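Local atomic coordinates of HutD family protein (Pseudomonas aeruginosa, PDB entry 1YLL), a protein that is of unknown function but, as a HutD family member with a cupin-type beta-barrel fold, may be linked to histidine utilisation. Residues M17-G22 with S45-G50; G71-R76 with G106-F111. All coordinates share one frame; numbering follows the deposited sequence.

Contact 1: residues M17-G22 with S45-G50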
loop_
_atom_site.group_PDB
_atom_site.type_symbol
_atom_site.label_atom_id
_atom_site.label_comp_id
_atom_site.label_asym_id
_atom_site.label_seq_id
_atom_site.Cartn_x
_atom_site.Cartn_y
_atom_site.Cartn_z
HETATM N N MSE D 17 -27.295 -0.940 22.885
HETATM C CA MSE D 17 -28.259 -0.386 23.789
HETATM C C MSE D 17 -29.699 -0.663 23.328
HETATM O O MSE D 17 -30.176 -0.133 22.333
HETATM C CB MSE D 17 -28.032 1.128 23.955
HETATM C CG MSE D 17 -29.122 1.816 24.754
HETATM SE SE MSE D 17 -29.107 1.504 26.680
HETATM C CE MSE D 17 -29.317 -0.376 26.810
ATOM N N PRO D 18 -30.402 -1.535 24.052
ATOM C CA PRO D 18 -31.792 -1.857 23.699
ATOM C C PRO D 18 -32.698 -0.624 23.788
ATOM O O PRO D 18 -32.545 0.213 24.666
ATOM C CB PRO D 18 -32.178 -2.905 24.743
ATOM C CG PRO D 18 -30.877 -3.579 25.076
ATOM C CD PRO D 18 -29.868 -2.474 25.063
ATOM N N TRP D 19 -33.629 -0.486 22.863
ATOM C CA TRP D 19 -34.551 0.643 22.929
ATOM C C TRP D 19 -35.549 0.379 24.062
ATOM O O TRP D 19 -36.015 -0.740 24.229
ATOM C CB TRP D 19 -35.335 0.757 21.643
ATOM C CG TRP D 19 -34.536 0.974 20.422
ATOM C CD1 TRP D 19 -33.209 1.290 20.336
ATOM C CD2 TRP D 19 -35.031 0.924 19.084
ATOM N NE1 TRP D 19 -32.851 1.439 19.010
ATOM C CE2 TRP D 19 -33.951 1.222 18.226
ATOM C CE3 TRP D 19 -36.290 0.655 18.523
ATOM C CZ2 TRP D 19 -34.092 1.258 16.831
ATOM C CZ3 TRP D 19 -36.428 0.691 17.140
ATOM C CH2 TRP D 19 -35.332 0.992 16.312
ATOM N N LYS D 20 -35.890 1.417 24.817
ATOM C CA LYS D 20 -36.828 1.271 25.930
ATOM C C LYS D 20 -38.200 0.698 25.556
ATOM O O LYS D 20 -38.945 0.244 26.427
ATOM C CB LYS D 20 -36.999 2.622 26.626
ATOM C CG LYS D 20 -35.689 3.165 27.173
ATOM C CD LYS D 20 -35.811 4.601 27.643
ATOM C CE LYS D 20 -34.433 5.255 27.773
ATOM N NZ LYS D 20 -33.485 4.458 28.623
ATOM N N ASN D 21 -38.530 0.710 24.264
ATOM C CA ASN D 21 -39.815 0.192 23.795
ATOM C C ASN D 21 -39.706 -1.249 23.312
ATOM O O ASN D 21 -40.700 -1.854 22.906
ATOM C CB ASN D 21 -40.325 1.049 22.655
ATOM C CG ASN D 21 -39.354 1.088 21.515
ATOM O OD1 ASN D 21 -39.078 0.063 20.892
ATOM N ND2 ASN D 21 -38.805 2.265 21.244
ATOM N N GLY D 22 -38.491 -1.785 23.329
ATOM C CA GLY D 22 -38.270 -3.161 22.917
ATOM C C GLY D 22 -38.411 -3.487 21.440
ATOM O O GLY D 22 -38.333 -4.651 21.041
ATOM N N SER D 45 -24.148 5.001 13.644
ATOM C CA SER D 45 -24.576 3.826 14.391
ATOM C C SER D 45 -25.263 2.805 13.492
ATOM O O SER D 45 -25.613 3.104 12.347
ATOM C CB SER D 45 -25.590 4.246 15.462
ATOM O OG SER D 45 -26.734 4.877 14.854
ATOM N N ILE D 46 -25.437 1.602 14.047
ATOM C CA ILE D 46 -26.159 0.530 13.373
ATOM C C ILE D 46 -27.327 0.239 14.307
ATOM O O ILE D 46 -27.140 0.146 15.515
ATOM C CB ILE D 46 -25.356 -0.757 13.287
ATOM C CG1 ILE D 46 -24.182 -0.598 12.345
ATOM C CG2 ILE D 46 -26.266 -1.899 12.805
ATOM C CD1 ILE D 46 -23.185 -1.722 12.633
ATOM N N ALA D 47 -28.530 0.111 13.782
ATOM C CA ALA D 47 -29.646 -0.196 14.669
ATOM C C ALA D 47 -30.326 -1.462 14.190
ATOM O O ALA D 47 -30.229 -1.827 13.014
ATOM C CB ALA D 47 -30.644 0.959 14.717
ATOM N N ASP D 48 -30.934 -2.170 15.137
ATOM C CA ASP D 48 -31.703 -3.364 14.829
ATOM C C ASP D 48 -33.119 -2.902 15.029
ATOM O O ASP D 48 -33.432 -2.262 16.032
ATOM C CB ASP D 48 -31.385 -4.501 15.790
ATOM C CG ASP D 48 -30.087 -5.183 15.455
ATOM O OD1 ASP D 48 -29.254 -4.533 14.795
ATOM O OD2 ASP D 48 -29.890 -6.351 15.852
ATOM N N VAL D 49 -33.981 -3.174 14.061
ATOM C CA VAL D 49 -35.358 -2.762 14.200
ATOM C C VAL D 49 -36.101 -4.072 14.078
ATOM O O VAL D 49 -36.126 -4.667 13.006
ATOM C CB VAL D 49 -35.771 -1.818 13.072
ATOM C CG1 VAL D 49 -37.173 -1.306 13.324
ATOM C CG2 VAL D 49 -34.781 -0.664 12.974
ATOM N N GLY D 50 -36.677 -4.508 15.193
ATOM C CA GLY D 50 -37.367 -5.789 15.230
ATOM C C GLY D 50 -38.853 -5.735 15.006
ATOM O O GLY D 50 -39.463 -6.763 14.696
#

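Contact 2: residues G71-R76 with G106-F111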
loop_
_atom_site.group_PDB
_atom_site.type_symbol
_atom_site.label_atom_id
_atom_site.label_comp_id
_atom_site.label_asym_id
_atom_site.label_seq_id
_atom_site.Cartn_x
_atom_site.Cartn_y
_atom_site.Cartn_z
ATOM N N GLY D 71 -35.474 -7.487 4.676
ATOM C CA GLY D 71 -36.330 -7.181 3.551
ATOM C C GLY D 71 -36.466 -5.710 3.235
ATOM O O GLY D 71 -36.675 -5.347 2.082
ATOM N N GLY D 72 -36.348 -4.853 4.243
ATOM C CA GLY D 72 -36.496 -3.439 3.987
ATOM C C GLY D 72 -37.561 -2.809 4.859
ATOM O O GLY D 72 -38.166 -3.466 5.719
HETATM N N MSE D 73 -37.814 -1.530 4.605
HETATM C CA MSE D 73 -38.760 -0.762 5.402
HETATM C C MSE D 73 -39.366 0.370 4.584
HETATM O O MSE D 73 -38.926 0.694 3.494
HETATM C CB MSE D 73 -38.036 -0.142 6.613
HETATM C CG MSE D 73 -36.956 0.824 6.213
HETATM SE SE MSE D 73 -36.016 1.660 7.736
HETATM C CE MSE D 73 -34.745 2.696 6.717
ATOM N N ARG D 74 -40.421 0.948 5.124
ATOM C CA ARG D 74 -41.065 2.080 4.489
ATOM C C ARG D 74 -41.191 3.102 5.608
ATOM O O ARG D 74 -41.718 2.779 6.672
ATOM C CB ARG D 74 -42.475 1.711 3.977
ATOM C CG ARG D 74 -43.260 2.945 3.503
ATOM C CD ARG D 74 -44.691 2.610 3.056
ATOM N NE ARG D 74 -45.639 2.417 4.164
ATOM C CZ ARG D 74 -46.272 1.267 4.424
ATOM N NH1 ARG D 74 -46.059 0.198 3.666
ATOM N NH2 ARG D 74 -47.125 1.188 5.440
ATOM N N LEU D 75 -40.695 4.317 5.390
ATOM C CA LEU D 75 -40.799 5.353 6.406
ATOM C C LEU D 75 -41.914 6.333 6.076
ATOM O O LEU D 75 -41.980 6.844 4.950
ATOM C CB LEU D 75 -39.468 6.142 6.528
ATOM C CG LEU D 75 -38.305 5.325 7.100
ATOM C CD1 LEU D 75 -37.044 6.185 7.122
ATOM C CD2 LEU D 75 -38.658 4.820 8.512
ATOM N N ARG D 76 -42.792 6.589 7.042
ATOM C CA ARG D 76 -43.834 7.594 6.835
ATOM C C ARG D 76 -43.275 8.821 7.570
ATOM O O ARG D 76 -43.101 8.794 8.783
ATOM C CB ARG D 76 -45.156 7.160 7.462
ATOM C CG ARG D 76 -46.318 8.029 7.036
ATOM C CD ARG D 76 -47.592 7.524 7.690
ATOM N NE ARG D 76 -47.574 7.808 9.114
ATOM C CZ ARG D 76 -48.004 6.980 10.059
ATOM N NH1 ARG D 76 -48.496 5.787 9.736
ATOM N NH2 ARG D 76 -47.925 7.346 11.333
ATOM N N GLY D 106 -40.298 -8.591 8.182
ATOM C CA GLY D 106 -39.376 -9.009 9.230
ATOM C C GLY D 106 -38.334 -7.980 9.633
ATOM O O GLY D 106 -38.182 -6.935 8.993
ATOM N N ALA D 107 -37.612 -8.316 10.700
ATOM C CA ALA D 107 -36.572 -7.460 11.260
ATOM C C ALA D 107 -35.526 -7.018 10.239
ATOM O O ALA D 107 -35.278 -7.682 9.223
ATOM C CB ALA D 107 -35.887 -8.199 12.429
ATOM N N ILE D 108 -34.909 -5.860 10.508
ATOM C CA ILE D 108 -33.852 -5.364 9.640
ATOM C C ILE D 108 -32.763 -4.778 10.527
ATOM O O ILE D 108 -32.922 -4.659 11.736
ATOM C CB ILE D 108 -34.314 -4.203 8.686
ATOM C CG1 ILE D 108 -34.885 -3.048 9.502
ATOM C CG2 ILE D 108 -35.397 -4.694 7.692
ATOM C CD1 ILE D 108 -35.229 -1.854 8.609
ATOM N N ARG D 109 -31.660 -4.432 9.895
ATOM C CA ARG D 109 -30.563 -3.744 10.570
ATOM C C ARG D 109 -30.319 -2.575 9.646
ATOM O O ARG D 109 -30.407 -2.698 8.413
ATOM C CB ARG D 109 -29.291 -4.589 10.645
ATOM C CG ARG D 109 -29.456 -5.866 11.461
ATOM C CD ARG D 109 -28.095 -6.435 11.866
ATOM N NE ARG D 109 -27.573 -5.736 13.042
ATOM C CZ ARG D 109 -26.299 -5.765 13.428
ATOM N NH1 ARG D 109 -25.419 -6.453 12.726
ATOM N NH2 ARG D 109 -25.909 -5.111 14.515
ATOM N N ASP D 110 -30.037 -1.417 10.232
ATOM C CA ASP D 110 -29.794 -0.251 9.416
ATOM C C ASP D 110 -28.510 0.438 9.853
ATOM O O ASP D 110 -27.907 0.080 10.866
ATOM C CB ASP D 110 -30.970 0.742 9.464
ATOM C CG ASP D 110 -31.304 1.221 10.852
ATOM O OD1 ASP D 110 -30.393 1.394 11.707
ATOM O OD2 ASP D 110 -32.510 1.458 11.080
ATOM N N PHE D 111 -28.083 1.379 9.024
ATOM C CA PHE D 111 -26.871 2.153 9.240
ATOM C C PHE D 111 -27.371 3.604 9.284
ATOM O O PHE D 111 -28.079 4.047 8.369
ATOM C CB PHE D 111 -25.967 1.888 8.041
ATOM C CG PHE D 111 -24.709 2.684 8.032
ATOM C CD1 PHE D 111 -23.708 2.453 8.995
ATOM C CD2 PHE D 111 -24.495 3.640 7.057
ATOM C CE1 PHE D 111 -22.527 3.182 8.967
ATOM C CE2 PHE D 111 -23.301 4.371 7.026
ATOM C CZ PHE D 111 -22.327 4.142 7.982
HETATM O O HOH W 1 -36.431 -9.030 7.236
HETATM O O HOH W 2 -38.366 -6.091 6.489
#

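Contact 1: residues M17-G22 with S45-G50
The indole of Trp19 meets Ala47, Asp48 and Val49 in three distinct ways, on one sheet of a cupin-type beta-barrel. Over one face sits the backbone oxygen of Asp48, 3.6 Å above the ring plane and displaced toward the rim of the six-membered ring; the closest ring atom to Asp48 O is Trp19 CZ2, at 3.7 Å. At the edge, close to the ring plane, Ala47 CB lies 4.1 Å from Trp19 CZ2. Val49 approaches obliquely, its CG2 methyl being 3.8 Å from Trp19 CH2, with CG1 more distant at 4.2 Å from the same atom. Asn21 OD1, from the following turn, is also near the ring plane at an edge; it accepts a hydrogen bond from Ala23 N.

Trp19, in the loop just after edge strand 17-18, lays its indole against strand 42-49; in the sheet, strand 24-31 runs between 17-18 and 42-49, antiparallel to both. The indole reaches past that strand, as judged by Thr26: its OG1 is hydrogen-bonded to Trp19 NE1, while its side chain also touches Ala47. With CG anti to the carbonyl carbon (chi1 -60°), the indole is directed at strand 42-49. Of the 130 Å² buried between the segments, 73 Å² belongs to Trp19, so one side chain supplies more than half of the interface.

The backbone after the ring turns back at once. Trp19 to Gly22 form a type I beta turn in the connection between strands 17-18 and 24-31, which places the indole at the start of the reversal. Gly22, the fourth residue, has a positive phi (71°), and its N closes the turn by donating to Trp19 O at 2.8 Å.

Contact 2: residues G71-R76 with G106-F111
Ile108 makes the direct contact with both of its branches, each meeting a different part of residues 71-76. Its CD1 methyl lies against the Met73 side chain (a selenomethionine), 3.7 Å from Met73 SE and 3.8 Å from Met73 CB. The two side chains cross at about a right angle, so CD1 meets the flank of a side chain extended beyond CG (chi2 179°). The other branch faces backbone: Ile108 CG2 is 3.6 Å from both Gly72 N and Gly72 O. Chi1 of Ile108 (57°) sets CG1 between the backbone N and carbonyl carbon and turns CG2 to the glycine; the extended second torsion (175°) carries CD1 on to Met73 SE.

Polar groups beside this apolar centre are joined through water. One molecule accepts from Gly71 N at 3.1 Å and donates to Ala107 O at 2.7 Å. A second donates to both Gly72 O (2.7 Å) and Gly106 O (2.6 Å), so the loop ends are bridged twice.

Farther out, Gly72 and Arg74 pair by backbone with Leu104 and Thr102, which holds 71-76 alongside strand 99-103. Met73 also packs on Val67 and Leu85, and Ile108 on Leu103 and Val49. The contact thus joins two sheets of the cupin-type barrel where both strands begin: four-stranded at strand 73-77, six-stranded at strand 108-115, between 42-49 and 62-69.

Overall arrangement
Strands 42-49 and 108-115, neighbours in the six-stranded sheet, tie the two contacts together, and the contact centres lie 12 Å apart. Asp48 OD1 forms a 2.7 Å salt bridge with Arg109 NE, while Ala47 O and Asp110 N make a probable hydrogen bond at 2.8 Å. Contact 1 is partly buried and stays on this sheet, near 17-18, one of its two edge strands; an aromatic ring lies against a carbonyl and small aliphatic groups. Contact 2 is buried, three of its four touching residues being so, and links this sheet to a second one by aliphatic and selenium packing. There waters bridge backbone groups, whereas the polar indole atom of contact 1 uses a threonine hydroxyl.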